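PDB 2OA9: R.MvaI from Kocuria varians, which acts as a monomeric restriction endonuclease that recognises its DNA target asymmetrically and probably cleaves it with the help of divalent metal ions. Local coordinates for residues T32-T37 / K180-N185; K60-A65 / I166-A171; P77-G82 / S147-F152; Q104-N109 / F121-D126; K208-I213 / A231-M236. All blocks are in the same frame, centred on the assembly; numbering follows the deposited sequence.

Contact 1 (T32-T37 / K180-N185)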
# COMPACT_ATOMS: atom_id res chain seq x y z
N THR A 32 6.38 -19.92 -2.45
CA THR A 32 5.31 -19.33 -3.25
C THR A 32 4.10 -20.27 -3.51
O THR A 32 3.05 -19.79 -3.92
CB THR A 32 5.88 -18.84 -4.61
N GLY A 33 4.27 -21.57 -3.25
CA GLY A 33 3.32 -22.60 -3.66
C GLY A 33 1.90 -22.43 -3.14
O GLY A 33 0.94 -22.65 -3.89
N ILE A 34 1.75 -22.06 -1.88
CA ILE A 34 0.43 -21.93 -1.25
C ILE A 34 -0.37 -20.85 -1.98
O ILE A 34 -1.50 -21.09 -2.39
CB ILE A 34 0.55 -21.61 0.26
CG1 ILE A 34 1.11 -22.83 1.00
CG2 ILE A 34 -0.79 -21.25 0.83
CD1 ILE A 34 1.59 -22.55 2.38
N GLY A 35 0.23 -19.69 -2.14
CA GLY A 35 -0.44 -18.58 -2.80
C GLY A 35 -0.72 -18.83 -4.27
O GLY A 35 -1.82 -18.57 -4.78
N LYS A 36 0.26 -19.36 -4.99
CA LYS A 36 0.08 -19.55 -6.43
C LYS A 36 -0.97 -20.62 -6.73
O LYS A 36 -1.74 -20.50 -7.69
CB LYS A 36 1.43 -19.93 -7.09
CG LYS A 36 1.41 -20.09 -8.61
CD LYS A 36 2.29 -21.25 -9.10
CE LYS A 36 1.58 -22.11 -10.14
NZ LYS A 36 0.99 -21.31 -11.25
N THR A 37 -1.02 -21.66 -5.92
CA THR A 37 -2.04 -22.67 -6.09
C THR A 37 -3.40 -22.03 -5.86
O THR A 37 -4.33 -22.31 -6.59
CB THR A 37 -1.83 -23.84 -5.13
OG1 THR A 37 -0.61 -24.52 -5.46
CG2 THR A 37 -2.93 -24.89 -5.28
N LYS A 180 1.36 -33.75 -4.31
CA LYS A 180 1.27 -32.72 -3.26
C LYS A 180 -0.10 -32.07 -3.25
O LYS A 180 -0.71 -31.87 -4.29
CB LYS A 180 2.33 -31.64 -3.46
CG LYS A 180 2.35 -30.60 -2.35
CD LYS A 180 3.63 -29.74 -2.36
CE LYS A 180 3.99 -29.30 -0.95
NZ LYS A 180 5.09 -28.30 -0.94
N TYR A 181 -0.59 -31.76 -2.05
CA TYR A 181 -1.92 -31.17 -1.86
C TYR A 181 -1.89 -30.04 -0.84
O TYR A 181 -1.17 -30.12 0.16
CB TYR A 181 -2.92 -32.22 -1.38
CG TYR A 181 -3.06 -33.42 -2.29
CD1 TYR A 181 -2.16 -34.47 -2.22
CD2 TYR A 181 -4.11 -33.50 -3.20
CE1 TYR A 181 -2.29 -35.57 -3.05
CE2 TYR A 181 -4.24 -34.59 -4.03
CZ TYR A 181 -3.34 -35.62 -3.94
OH TYR A 181 -3.47 -36.71 -4.78
N TYR A 182 -2.71 -29.01 -1.09
CA TYR A 182 -2.95 -27.93 -0.15
C TYR A 182 -4.43 -27.91 0.20
O TYR A 182 -5.30 -28.16 -0.67
CB TYR A 182 -2.57 -26.57 -0.72
CG TYR A 182 -1.09 -26.32 -0.85
CD1 TYR A 182 -0.54 -25.95 -2.06
CD2 TYR A 182 -0.24 -26.43 0.23
CE1 TYR A 182 0.82 -25.70 -2.20
CE2 TYR A 182 1.14 -26.20 0.11
CZ TYR A 182 1.65 -25.84 -1.11
OH TYR A 182 2.99 -25.59 -1.26
N LYS A 183 -4.73 -27.56 1.44
CA LYS A 183 -6.10 -27.38 1.92
C LYS A 183 -6.16 -26.04 2.65
O LYS A 183 -5.42 -25.85 3.63
CB LYS A 183 -6.46 -28.50 2.89
CG LYS A 183 -7.88 -28.41 3.34
CD LYS A 183 -8.26 -29.60 4.15
CE LYS A 183 -9.67 -29.43 4.68
N TYR A 184 -6.97 -25.12 2.14
CA TYR A 184 -7.01 -23.78 2.68
C TYR A 184 -7.90 -23.65 3.90
O TYR A 184 -9.07 -24.06 3.89
CB TYR A 184 -7.40 -22.81 1.54
CG TYR A 184 -6.32 -22.82 0.45
CD1 TYR A 184 -6.43 -23.68 -0.63
CD2 TYR A 184 -5.19 -22.02 0.56
CE1 TYR A 184 -5.43 -23.77 -1.56
CE2 TYR A 184 -4.18 -22.10 -0.37
CZ TYR A 184 -4.29 -22.97 -1.43
OH TYR A 184 -3.28 -23.05 -2.37
N ASN A 185 -7.37 -23.08 4.95
CA ASN A 185 -8.10 -22.93 6.19
C ASN A 185 -9.14 -21.84 6.11
O ASN A 185 -10.25 -22.01 6.61
CB ASN A 185 -7.14 -22.59 7.34
CG ASN A 185 -6.08 -23.63 7.55
OD1 ASN A 185 -6.37 -24.83 7.60
ND2 ASN A 185 -4.82 -23.17 7.66
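Two tyrosines of one strand, Y182 and Y184, grip the first turn of helix 33-49, and I34 and T37 each meet both of them. The apolar contacts centre on I34. It lays CG1 over one face of the Y182 ring, displaced toward the rim, 3.9 Å from the ring centroid, and this CH-pi contact has the two side chains crossing at about a right angle. The other branch of I34, CG2, is directed to the second tyrosine and packs on Y184 CE2 at 3.7 Å. With CG1 beside the backbone N (chi1 -69°), the two branches part, one for each ring. T37 comes to Y182 from another direction, with OG1 near the ring plane at the CD1 edge, 3.7 Å away, while T37 CB lies against Y184 OH at 3.2 Å.

The polar part is compact. Y184 OH donates to I34 O at 2.6 Å, in the carbonyl plane and on a lone pair. One residue earlier, G33 O accepts both T37 N and T37 OG1 (2.9 Å from OG1), the two donors arriving from opposite faces of its plane; T37 OG1 is also hydrogen-bonded to T26 OG1 on strand 24-26. With an alanine at Y182, the face under I34 CG1 and the edge beside T37 would be lost, which would probably open a gap between helix and strand.

In the endonuclease fold, then, the helix start is fastened to strand 179-192 by one short hydroxyl-carbonyl bond set among aromatic and aliphatic surfaces, with no charge pair across the interface.

Contact 2 (K60-A65 / I166-A171). With CD (cadmium ion), chain E.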
# COMPACT_ATOMS: atom_id res chain seq x y z
N LYS A 60 -1.45 -13.60 -0.53
CA LYS A 60 -0.31 -13.96 0.31
C LYS A 60 -0.77 -14.76 1.51
O LYS A 60 -1.92 -14.64 1.88
CB LYS A 60 0.38 -12.69 0.82
CG LYS A 60 0.80 -11.72 -0.27
CD LYS A 60 2.19 -11.18 -0.07
CE LYS A 60 3.09 -11.44 -1.27
NZ LYS A 60 3.04 -12.90 -1.61
N THR A 61 0.11 -15.56 2.11
CA THR A 61 -0.17 -16.15 3.41
C THR A 61 0.05 -15.13 4.51
O THR A 61 0.65 -14.10 4.28
CB THR A 61 0.68 -17.37 3.72
OG1 THR A 61 2.04 -16.97 3.83
CG2 THR A 61 0.64 -18.41 2.62
N HIS A 62 -0.42 -15.44 5.71
CA HIS A 62 -0.19 -14.53 6.85
C HIS A 62 1.31 -14.41 7.05
O HIS A 62 1.82 -13.32 7.37
CB HIS A 62 -0.83 -15.05 8.16
CG HIS A 62 -2.36 -14.97 8.04
ND1 HIS A 62 -3.08 -13.89 8.49
CD2 HIS A 62 -3.26 -15.83 7.49
CE1 HIS A 62 -4.35 -14.05 8.17
NE2 HIS A 62 -4.48 -15.22 7.58
N GLU A 63 2.04 -15.52 6.87
CA GLU A 63 3.48 -15.51 7.04
C GLU A 63 4.19 -14.60 6.03
O GLU A 63 5.07 -13.83 6.39
CB GLU A 63 4.00 -16.93 6.94
CG GLU A 63 5.43 -17.05 7.36
CD GLU A 63 5.88 -18.49 7.35
OE1 GLU A 63 6.15 -18.99 6.24
OE2 GLU A 63 5.89 -19.11 8.43
N THR A 64 3.79 -14.69 4.77
CA THR A 64 4.44 -13.90 3.75
C THR A 64 3.98 -12.44 3.89
O THR A 64 4.76 -11.52 3.69
CB THR A 64 4.15 -14.50 2.39
OG1 THR A 64 4.75 -15.81 2.28
CG2 THR A 64 4.78 -13.67 1.29
N ALA A 65 2.71 -12.21 4.19
CA ALA A 65 2.18 -10.86 4.41
C ALA A 65 2.98 -10.11 5.48
O ALA A 65 3.26 -8.93 5.32
CB ALA A 65 0.71 -10.91 4.75
N ILE A 166 -7.28 -7.74 -1.75
CA ILE A 166 -6.17 -8.60 -1.34
C ILE A 166 -6.77 -9.71 -0.49
O ILE A 166 -7.68 -9.45 0.32
CB ILE A 166 -5.15 -7.81 -0.49
CG1 ILE A 166 -4.47 -6.73 -1.32
CG2 ILE A 166 -4.08 -8.72 0.08
CD1 ILE A 166 -4.12 -5.52 -0.52
N ALA A 167 -6.22 -10.91 -0.63
CA ALA A 167 -6.60 -12.03 0.26
C ALA A 167 -5.36 -12.53 0.98
O ALA A 167 -4.34 -12.87 0.37
CB ALA A 167 -7.28 -13.15 -0.52
N VAL A 168 -5.44 -12.58 2.30
CA VAL A 168 -4.40 -13.15 3.14
C VAL A 168 -4.94 -14.49 3.66
O VAL A 168 -5.97 -14.53 4.30
CB VAL A 168 -4.06 -12.24 4.30
CG1 VAL A 168 -3.00 -12.83 5.18
CG2 VAL A 168 -3.69 -10.87 3.80
N ILE A 169 -4.22 -15.55 3.36
CA ILE A 169 -4.72 -16.92 3.45
C ILE A 169 -3.82 -17.78 4.31
O ILE A 169 -2.68 -17.42 4.62
CB ILE A 169 -4.88 -17.56 2.04
CG1 ILE A 169 -3.53 -17.75 1.36
CG2 ILE A 169 -5.81 -16.70 1.17
CD1 ILE A 169 -3.60 -18.51 0.02
N SER A 170 -4.29 -18.97 4.71
CA SER A 170 -3.40 -19.98 5.23
C SER A 170 -3.83 -21.35 4.79
O SER A 170 -4.98 -21.53 4.40
CB SER A 170 -3.24 -19.90 6.76
OG SER A 170 -4.46 -20.29 7.36
N ALA A 171 -2.90 -22.30 4.83
CA ALA A 171 -3.21 -23.64 4.38
C ALA A 171 -2.39 -24.67 5.10
O ALA A 171 -1.31 -24.36 5.62
CB ALA A 171 -2.95 -23.74 2.89
CD CD E . -2.39 -12.39 10.12
O HOH W 1 -6.47 -16.65 6.43
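H62 and V168 meet at about a right angle: the valine methyl CG1 stands over the centre of the imidazole, 3.4 Å from the ring centroid and 9° off its normal, in a CH-pi contact. V168 CG1 lies anti to its own backbone N (chi1 179°), which carries the methyl up to the ring, and the same carbon touches A65 CB at 4.2 Å. ND1 of H62 binds a cadmium ion at 2.3 Å, a site that E237 also joins, while NE2 gives its proton to a water near the ring plane, 2.7 Å away. At the CD2 edge stands S170 CB. Held by metal and water at its two nitrogens and by a methyl on one face, the ring is probably restrained from turning.

Beneath these groups runs a short parallel pairing. K60 N donates to A167 O at 3.1 Å, and I169 N returns a bond to K60 O at 2.9 Å; a weak third bond, H62 N to I169 O, follows. There T61 serves as N-cap, its OG1 accepting from T64 N at 3.0 Å. Strand 58-61 pairs in parallel with 166-176 of the mixed five-stranded sheet and then passes directly into a capped helix. E58 and I59 bind calcium in another structure of this enzyme, and E58-I59-K60 is consistent with the E-X-K part of the PD-(D/E)XK nuclease motif.

Contact 3 (P77-G82 / S147-F152); sequences PTNPRG and SVYWSF
N79 lies across the ring of Y149, and its side chain can be followed outward from the backbone. CB stands over one face of the ring, 3.5 Å from the centroid and displaced toward the rim, in a CH-pi contact. CG, anti to the backbone N (chi1 174°), continues above the CE2 side, with the amide only 15° from parallel to the ring. At the tip, ND2 reaches S147 O at 2.7 Å, in a bent and therefore weak hydrogen bond.

The neighbouring residues complete the grip. T78 OG1 accepts a nearly straight bond from S151 N at 2.8 Å, and P77 lays CA over the five-membered ring of W150 while its CG touches V148 CG1 at 3.7 Å. The indole NE1 of W150 is turned to K75 O.

The backbones pair once, through N79 N to Y149 O (3.2 Å) and Y149 N to N79 O (3.0 Å). Because T78 and N79 both face Y149, with T78 N adding a weak bond to the same carbonyl, this is a classic beta bulge, by which the loop between strand 69-74 and helix 83-91 is attached to strand 143-151, an outer strand of the three-stranded antiparallel sheet.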
# COMPACT_ATOMS: atom_id res chain seq x y z
N PRO A 77 1.97 15.90 -3.45
CA PRO A 77 1.20 16.86 -2.65
C PRO A 77 0.17 17.71 -3.44
O PRO A 77 0.33 18.06 -4.63
CB PRO A 77 2.29 17.73 -2.01
CG PRO A 77 3.43 16.87 -1.91
CD PRO A 77 3.40 16.04 -3.18
N THR A 78 -0.94 17.96 -2.79
CA THR A 78 -1.96 18.87 -3.33
C THR A 78 -1.40 20.29 -3.45
O THR A 78 -1.70 21.00 -4.43
CB THR A 78 -3.15 18.89 -2.37
OG1 THR A 78 -3.73 17.60 -2.29
CG2 THR A 78 -4.34 19.81 -2.89
N ASN A 79 -0.62 20.70 -2.44
CA ASN A 79 -0.20 22.10 -2.21
C ASN A 79 1.19 22.19 -1.66
O ASN A 79 1.59 21.35 -0.86
CB ASN A 79 -1.13 22.76 -1.16
CG ASN A 79 -0.67 24.21 -0.75
OD1 ASN A 79 -1.08 25.21 -1.36
ND2 ASN A 79 0.16 24.30 0.30
N PRO A 80 1.95 23.20 -2.01
CA PRO A 80 1.66 24.13 -3.11
C PRO A 80 1.90 23.45 -4.43
O PRO A 80 2.38 22.33 -4.47
CB PRO A 80 2.72 25.21 -2.91
CG PRO A 80 3.83 24.56 -2.21
CD PRO A 80 3.17 23.59 -1.28
N ARG A 81 1.61 24.15 -5.52
CA ARG A 81 2.03 23.68 -6.84
C ARG A 81 3.55 23.55 -6.86
O ARG A 81 4.28 24.36 -6.28
CB ARG A 81 1.54 24.65 -7.93
N GLY A 82 4.03 22.49 -7.50
CA GLY A 82 5.47 22.29 -7.58
C GLY A 82 6.11 21.97 -6.24
O GLY A 82 7.32 22.19 -6.05
N SER A 147 3.77 23.83 5.24
CA SER A 147 2.95 24.26 4.11
C SER A 147 2.58 23.19 3.11
O SER A 147 1.54 23.34 2.42
CB SER A 147 3.61 25.44 3.39
OG SER A 147 4.78 25.03 2.69
N VAL A 148 3.38 22.15 3.01
CA VAL A 148 3.18 21.11 2.03
C VAL A 148 2.12 20.14 2.55
O VAL A 148 2.20 19.68 3.70
CB VAL A 148 4.52 20.38 1.69
CG1 VAL A 148 4.25 19.22 0.80
CG2 VAL A 148 5.54 21.35 1.04
N TYR A 149 1.11 19.84 1.73
CA TYR A 149 0.03 18.97 2.19
C TYR A 149 -0.64 18.23 1.08
O TYR A 149 -0.52 18.60 -0.08
CB TYR A 149 -1.03 19.74 3.03
CG TYR A 149 -1.93 20.73 2.30
CD1 TYR A 149 -2.94 20.30 1.46
CD2 TYR A 149 -1.80 22.08 2.53
CE1 TYR A 149 -3.80 21.21 0.85
CE2 TYR A 149 -2.64 23.00 1.92
CZ TYR A 149 -3.62 22.56 1.08
OH TYR A 149 -4.39 23.52 0.46
N TRP A 150 -1.34 17.19 1.47
CA TRP A 150 -2.23 16.40 0.62
C TRP A 150 -3.62 16.61 1.14
O TRP A 150 -3.86 16.41 2.33
CB TRP A 150 -1.92 14.88 0.72
CG TRP A 150 -0.60 14.43 0.21
CD1 TRP A 150 -0.35 13.88 -1.01
CD2 TRP A 150 0.65 14.49 0.90
NE1 TRP A 150 0.98 13.56 -1.12
CE2 TRP A 150 1.63 13.95 0.02
CE3 TRP A 150 1.06 14.96 2.15
CZ2 TRP A 150 2.97 13.88 0.38
CZ3 TRP A 150 2.38 14.87 2.50
CH2 TRP A 150 3.33 14.33 1.62
N SER A 151 -4.56 17.02 0.31
CA SER A 151 -5.93 17.10 0.79
C SER A 151 -6.55 15.74 1.05
O SER A 151 -6.21 14.75 0.38
CB SER A 151 -6.80 17.84 -0.24
OG SER A 151 -6.86 17.13 -1.46
N PHE A 152 -7.49 15.66 1.98
CA PHE A 152 -8.20 14.41 2.20
C PHE A 152 -8.91 13.97 0.92
O PHE A 152 -8.95 12.79 0.63
CB PHE A 152 -9.27 14.54 3.30
CG PHE A 152 -8.78 14.42 4.74
CD1 PHE A 152 -9.68 14.16 5.77
CD2 PHE A 152 -7.45 14.58 5.07
CE1 PHE A 152 -9.26 14.07 7.09
CE2 PHE A 152 -7.04 14.52 6.38
CZ PHE A 152 -7.92 14.25 7.39

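Contact 4 (Q104-N109 / F121-D126); sequences QTVSGN and FKIDID. With CD (cadmium ion), chain G.
V106 sets CG1 anti to its backbone N (chi1 -170°), which brings that methyl against strand 119-126, where it meets K122 CA at 3.6 Å and I123 CG1 at 3.8 Å. Its other methyl, CG2, rests on F121 CB. Q104 likewise has CG anti to the backbone N and then bends at chi2 (66°): CG lies beside F121 CD2 at 4.0 Å, and the folded amide sends NE2 back to T105 O, 3.1 Å away, which lies in the plane of the Q104 amide. Replacing Q104 by an alanine would probably leave that side of the F121 ring less covered and T105 O without its side-chain donor.

The backbones meet directly through one bond, I123 N to S107 O at 2.9 Å, nearly straight at the hydrogen but arriving from above the carbonyl plane. One residue on, G108 CA approaches I123 O at 3.3 Å in a CA-H...O contact. A water bonded to S107 N also lies within hydrogen-bonding distance of F121 O. K122 runs beside S107 O, its NZ engaged by E135.

Farther along the same strand, D124 holds a cadmium ion through both carboxylate oxygens, and the water on I125 O is a further ligand; D124 and I125 bind calcium in another structure of this enzyme. The contact thus makes a largely apolar junction between strand 100-106 of the five-stranded antiparallel sheet and strand 119-126 of the three-stranded one.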
# COMPACT_ATOMS: atom_id res chain seq x y z
N GLN A 104 13.30 9.87 1.50
CA GLN A 104 13.10 9.72 2.94
C GLN A 104 11.75 9.13 3.24
O GLN A 104 10.74 9.58 2.70
CB GLN A 104 13.21 11.09 3.62
CG GLN A 104 13.05 11.15 5.09
CD GLN A 104 14.14 10.44 5.79
OE1 GLN A 104 15.34 10.78 5.60
NE2 GLN A 104 13.79 9.40 6.54
N THR A 105 11.71 8.12 4.09
CA THR A 105 10.48 7.59 4.64
C THR A 105 10.05 8.40 5.88
O THR A 105 10.83 8.59 6.82
CB THR A 105 10.66 6.16 5.03
OG1 THR A 105 10.98 5.37 3.89
CG2 THR A 105 9.36 5.54 5.52
N VAL A 106 8.83 8.90 5.88
CA VAL A 106 8.36 9.77 6.95
C VAL A 106 7.13 9.13 7.60
O VAL A 106 6.31 8.54 6.91
CB VAL A 106 7.95 11.17 6.40
CG1 VAL A 106 7.69 12.10 7.53
CG2 VAL A 106 9.04 11.75 5.49
N SER A 107 7.01 9.23 8.91
CA SER A 107 5.80 8.75 9.53
C SER A 107 5.13 9.85 10.35
O SER A 107 5.66 10.97 10.42
CB SER A 107 6.15 7.55 10.38
OG SER A 107 6.59 7.94 11.66
N GLY A 108 4.02 9.52 10.99
CA GLY A 108 3.25 10.47 11.76
C GLY A 108 3.40 10.36 13.25
O GLY A 108 2.75 11.14 13.92
N ASN A 109 4.24 9.46 13.73
CA ASN A 109 4.38 9.23 15.17
C ASN A 109 5.68 9.80 15.75
O ASN A 109 5.75 10.12 16.96
CB ASN A 109 4.26 7.73 15.46
CG ASN A 109 5.38 6.90 14.85
OD1 ASN A 109 5.78 7.12 13.73
ND2 ASN A 109 5.87 5.89 15.60
N PHE A 121 11.78 15.33 9.36
CA PHE A 121 10.45 15.36 8.79
C PHE A 121 9.48 14.60 9.68
O PHE A 121 9.85 13.59 10.25
CB PHE A 121 10.40 14.76 7.38
CG PHE A 121 11.33 15.40 6.42
CD1 PHE A 121 10.92 16.47 5.64
CD2 PHE A 121 12.63 14.95 6.29
CE1 PHE A 121 11.78 17.10 4.77
CE2 PHE A 121 13.50 15.57 5.40
CZ PHE A 121 13.08 16.64 4.66
N LYS A 122 8.21 15.05 9.69
CA LYS A 122 7.11 14.31 10.33
C LYS A 122 5.82 14.58 9.57
O LYS A 122 5.63 15.66 9.02
CB LYS A 122 6.99 14.72 11.78
CG LYS A 122 6.02 13.83 12.57
CD LYS A 122 6.21 13.99 14.09
CE LYS A 122 6.04 15.36 14.65
NZ LYS A 122 4.65 15.86 14.59
N ILE A 123 4.90 13.64 9.55
CA ILE A 123 3.55 13.90 9.03
C ILE A 123 2.63 14.28 10.19
O ILE A 123 2.70 13.71 11.28
CB ILE A 123 2.98 12.68 8.29
CG1 ILE A 123 3.94 12.19 7.18
CG2 ILE A 123 1.57 12.98 7.73
CD1 ILE A 123 4.09 13.16 6.04
N ASP A 124 1.83 15.31 10.00
CA ASP A 124 0.80 15.67 10.97
C ASP A 124 -0.55 15.76 10.25
O ASP A 124 -0.68 16.34 9.17
CB ASP A 124 1.12 16.97 11.77
CG ASP A 124 0.24 17.15 12.95
OD1 ASP A 124 0.29 16.31 13.89
OD2 ASP A 124 -0.59 18.09 13.02
N ILE A 125 -1.58 15.21 10.88
CA ILE A 125 -2.92 15.28 10.31
C ILE A 125 -3.63 16.53 10.82
O ILE A 125 -3.88 16.68 12.00
CB ILE A 125 -3.76 14.00 10.61
CG1 ILE A 125 -3.00 12.70 10.37
CG2 ILE A 125 -5.03 14.03 9.76
CD1 ILE A 125 -2.52 12.41 8.92
N ASP A 126 -3.96 17.43 9.90
CA ASP A 126 -4.73 18.62 10.20
C ASP A 126 -6.20 18.26 9.98
O ASP A 126 -6.75 18.57 8.95
CB ASP A 126 -4.25 19.75 9.28
CG ASP A 126 -4.83 21.07 9.61
OD1 ASP A 126 -5.85 21.14 10.39
OD2 ASP A 126 -4.33 22.09 9.09
CD CD G . -1.11 17.27 15.42
O HOH W 2 8.93 10.62 10.57
O HOH W 3 -2.95 16.48 14.43

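Contact 5 (K208-I213 / A231-M236). With CD (cadmium ion), chain F.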
# COMPACT_ATOMS: atom_id res chain seq x y z
N LYS A 208 3.38 4.62 6.23
CA LYS A 208 4.52 5.49 6.02
C LYS A 208 4.31 6.23 4.73
O LYS A 208 3.67 5.75 3.83
CB LYS A 208 5.80 4.67 5.88
CG LYS A 208 6.13 3.75 7.06
CD LYS A 208 5.96 4.44 8.37
CE LYS A 208 6.50 3.59 9.53
NZ LYS A 208 6.69 4.42 10.74
N VAL A 209 4.92 7.41 4.64
CA VAL A 209 4.90 8.25 3.44
C VAL A 209 6.35 8.27 2.94
O VAL A 209 7.23 8.85 3.57
CB VAL A 209 4.41 9.65 3.84
CG1 VAL A 209 4.42 10.58 2.68
CG2 VAL A 209 2.98 9.55 4.44
N ASP A 210 6.58 7.58 1.83
CA ASP A 210 7.92 7.39 1.25
C ASP A 210 8.15 8.42 0.14
O ASP A 210 7.63 8.29 -0.97
CB ASP A 210 8.00 5.95 0.69
CG ASP A 210 9.36 5.50 0.32
OD1 ASP A 210 10.09 6.26 -0.32
OD2 ASP A 210 9.75 4.33 0.55
N ILE A 211 8.86 9.47 0.48
CA ILE A 211 9.19 10.56 -0.47
C ILE A 211 10.40 10.11 -1.24
O ILE A 211 11.44 9.81 -0.65
CB ILE A 211 9.45 11.82 0.30
CG1 ILE A 211 8.21 12.20 1.10
CG2 ILE A 211 9.92 12.94 -0.66
CD1 ILE A 211 8.45 13.37 2.06
N ARG A 212 10.30 10.08 -2.56
CA ARG A 212 11.39 9.63 -3.43
C ARG A 212 11.42 10.55 -4.63
O ARG A 212 10.91 10.23 -5.72
CB ARG A 212 11.20 8.16 -3.79
CG ARG A 212 12.33 7.51 -4.54
CD ARG A 212 11.89 6.23 -5.25
NE ARG A 212 12.49 5.02 -4.70
CZ ARG A 212 13.49 4.32 -5.26
NH1 ARG A 212 14.10 4.70 -6.38
NH2 ARG A 212 13.90 3.21 -4.66
N ILE A 213 12.00 11.71 -4.43
CA ILE A 213 12.04 12.74 -5.44
C ILE A 213 13.47 12.83 -5.99
O ILE A 213 14.40 13.26 -5.30
CB ILE A 213 11.65 14.09 -4.89
CG1 ILE A 213 10.40 14.01 -4.05
CG2 ILE A 213 11.45 15.06 -6.06
CD1 ILE A 213 10.06 15.25 -3.29
N ALA A 231 4.88 7.68 -2.12
CA ALA A 231 4.21 6.39 -1.98
C ALA A 231 3.67 6.27 -0.54
O ALA A 231 4.40 6.51 0.41
CB ALA A 231 5.13 5.26 -2.31
N PHE A 232 2.44 5.80 -0.41
CA PHE A 232 1.80 5.56 0.87
C PHE A 232 1.84 4.08 1.09
O PHE A 232 1.29 3.33 0.29
CB PHE A 232 0.37 6.14 0.88
CG PHE A 232 0.34 7.63 0.92
CD1 PHE A 232 0.74 8.39 -0.16
CD2 PHE A 232 -0.09 8.30 2.04
CE1 PHE A 232 0.74 9.76 -0.08
CE2 PHE A 232 -0.14 9.68 2.10
CZ PHE A 232 0.30 10.41 1.04
N ARG A 233 2.60 3.66 2.09
CA ARG A 233 3.00 2.26 2.25
C ARG A 233 2.65 1.70 3.61
O ARG A 233 2.68 2.38 4.60
CB ARG A 233 4.51 2.12 2.01
CG ARG A 233 4.97 2.71 0.70
CD ARG A 233 6.43 2.58 0.40
NE ARG A 233 6.71 1.36 -0.29
CZ ARG A 233 7.95 0.96 -0.55
NH1 ARG A 233 8.96 1.74 -0.18
NH2 ARG A 233 8.18 -0.20 -1.14
N ILE A 234 2.34 0.42 3.63
CA ILE A 234 1.92 -0.28 4.84
C ILE A 234 2.35 -1.74 4.75
O ILE A 234 2.29 -2.35 3.68
CB ILE A 234 0.36 -0.17 5.04
CG1 ILE A 234 -0.04 -0.71 6.41
CG2 ILE A 234 -0.41 -0.87 3.92
CD1 ILE A 234 -1.53 -0.52 6.73
N ASN A 235 2.77 -2.29 5.88
CA ASN A 235 3.01 -3.74 5.98
C ASN A 235 1.72 -4.47 5.73
O ASN A 235 0.64 -4.07 6.18
CB ASN A 235 3.57 -4.05 7.34
CG ASN A 235 3.70 -5.52 7.60
OD1 ASN A 235 2.76 -6.21 7.92
ND2 ASN A 235 4.94 -6.00 7.46
N MET A 236 1.79 -5.55 4.97
CA MET A 236 0.57 -6.18 4.48
C MET A 236 -0.26 -6.79 5.60
O MET A 236 -1.50 -6.76 5.56
CB MET A 236 0.88 -7.20 3.41
CG MET A 236 -0.31 -7.94 2.90
SD MET A 236 0.10 -9.00 1.48
CE MET A 236 1.12 -7.74 0.64
CD CD F . 11.79 4.69 -0.42
O HOH W 4 10.96 3.68 -2.36
O HOH W 5 12.44 5.85 1.54
O HOH W 6 12.65 2.73 0.20
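Strands 207-215 and 225-235 run antiparallel as a beta hairpin, with K208-R233 and D210-A231 as hydrogen-bonded pairs and V209-F232 as the non-hydrogen-bonded pair between them. The four backbone bonds are close to straight; the shortest is D210 N to A231 O at 2.8 Å.

The two faces of the ladder differ in character. On one, V209 and F232 lie side by side and point the same way, V209 CG2 touching F232 CE2 at 3.9 Å; F232 also stacks on F73 and meets W150 edge-to-face. D210 and R233, from the two hydrogen-bonded pairs, cross at a slant on the other face. R233, bent at chi3 (89°), brings NH1 to D210 OD2 at 2.8 Å in a salt bridge whose hydrogen bond is itself bent (136°). The oxygen lies near the guanidinium plane, at its edge, but the nitrogen comes from above the carboxylate, whose plane is turned 50° from that of the arginine. R233 CD rests on D210 CB at 3.7 Å, adding an aliphatic contact to the ionic one.

The same carboxylate binds a cadmium ion with both oxygens, each at 2.3 Å; three waters and H103 of strand 100-106 complete its ligands. One of those waters accepts a bond from R212 NE at 3.1 Å, and another lies at the edge of the R233 guanidinium, in its plane.

D210 OD2 is therefore shared by a metal and an arginine, and the two positive partners would be expected to favour a negative carboxylate, so the ion pair across the hairpin may help to position the carboxylate for the metal.

In the fold
From the N terminus, the chain enters contact 1 at 32-37 and contact 2 at 60-65, then 77-82 and 104-109. Contact 4 closes first, at 121-126, inside the loop that contact 3 closes at 147-152; this in turn lies within contact 2, closed at 166-171, and contact 1 encloses all three at 180-185. No loops cross, and contact 5 follows in series. Contacts 1 and 2 share the mixed sheet, through neighbouring strands 166-176 and 179-192. At the other end of the molecule, contacts 3 and 4 meet in the three-stranded sheet, and contact 4 joins contact 5 through paired strands 100-106 and 207-215. M236, packing on K60, links contacts 5 and 2.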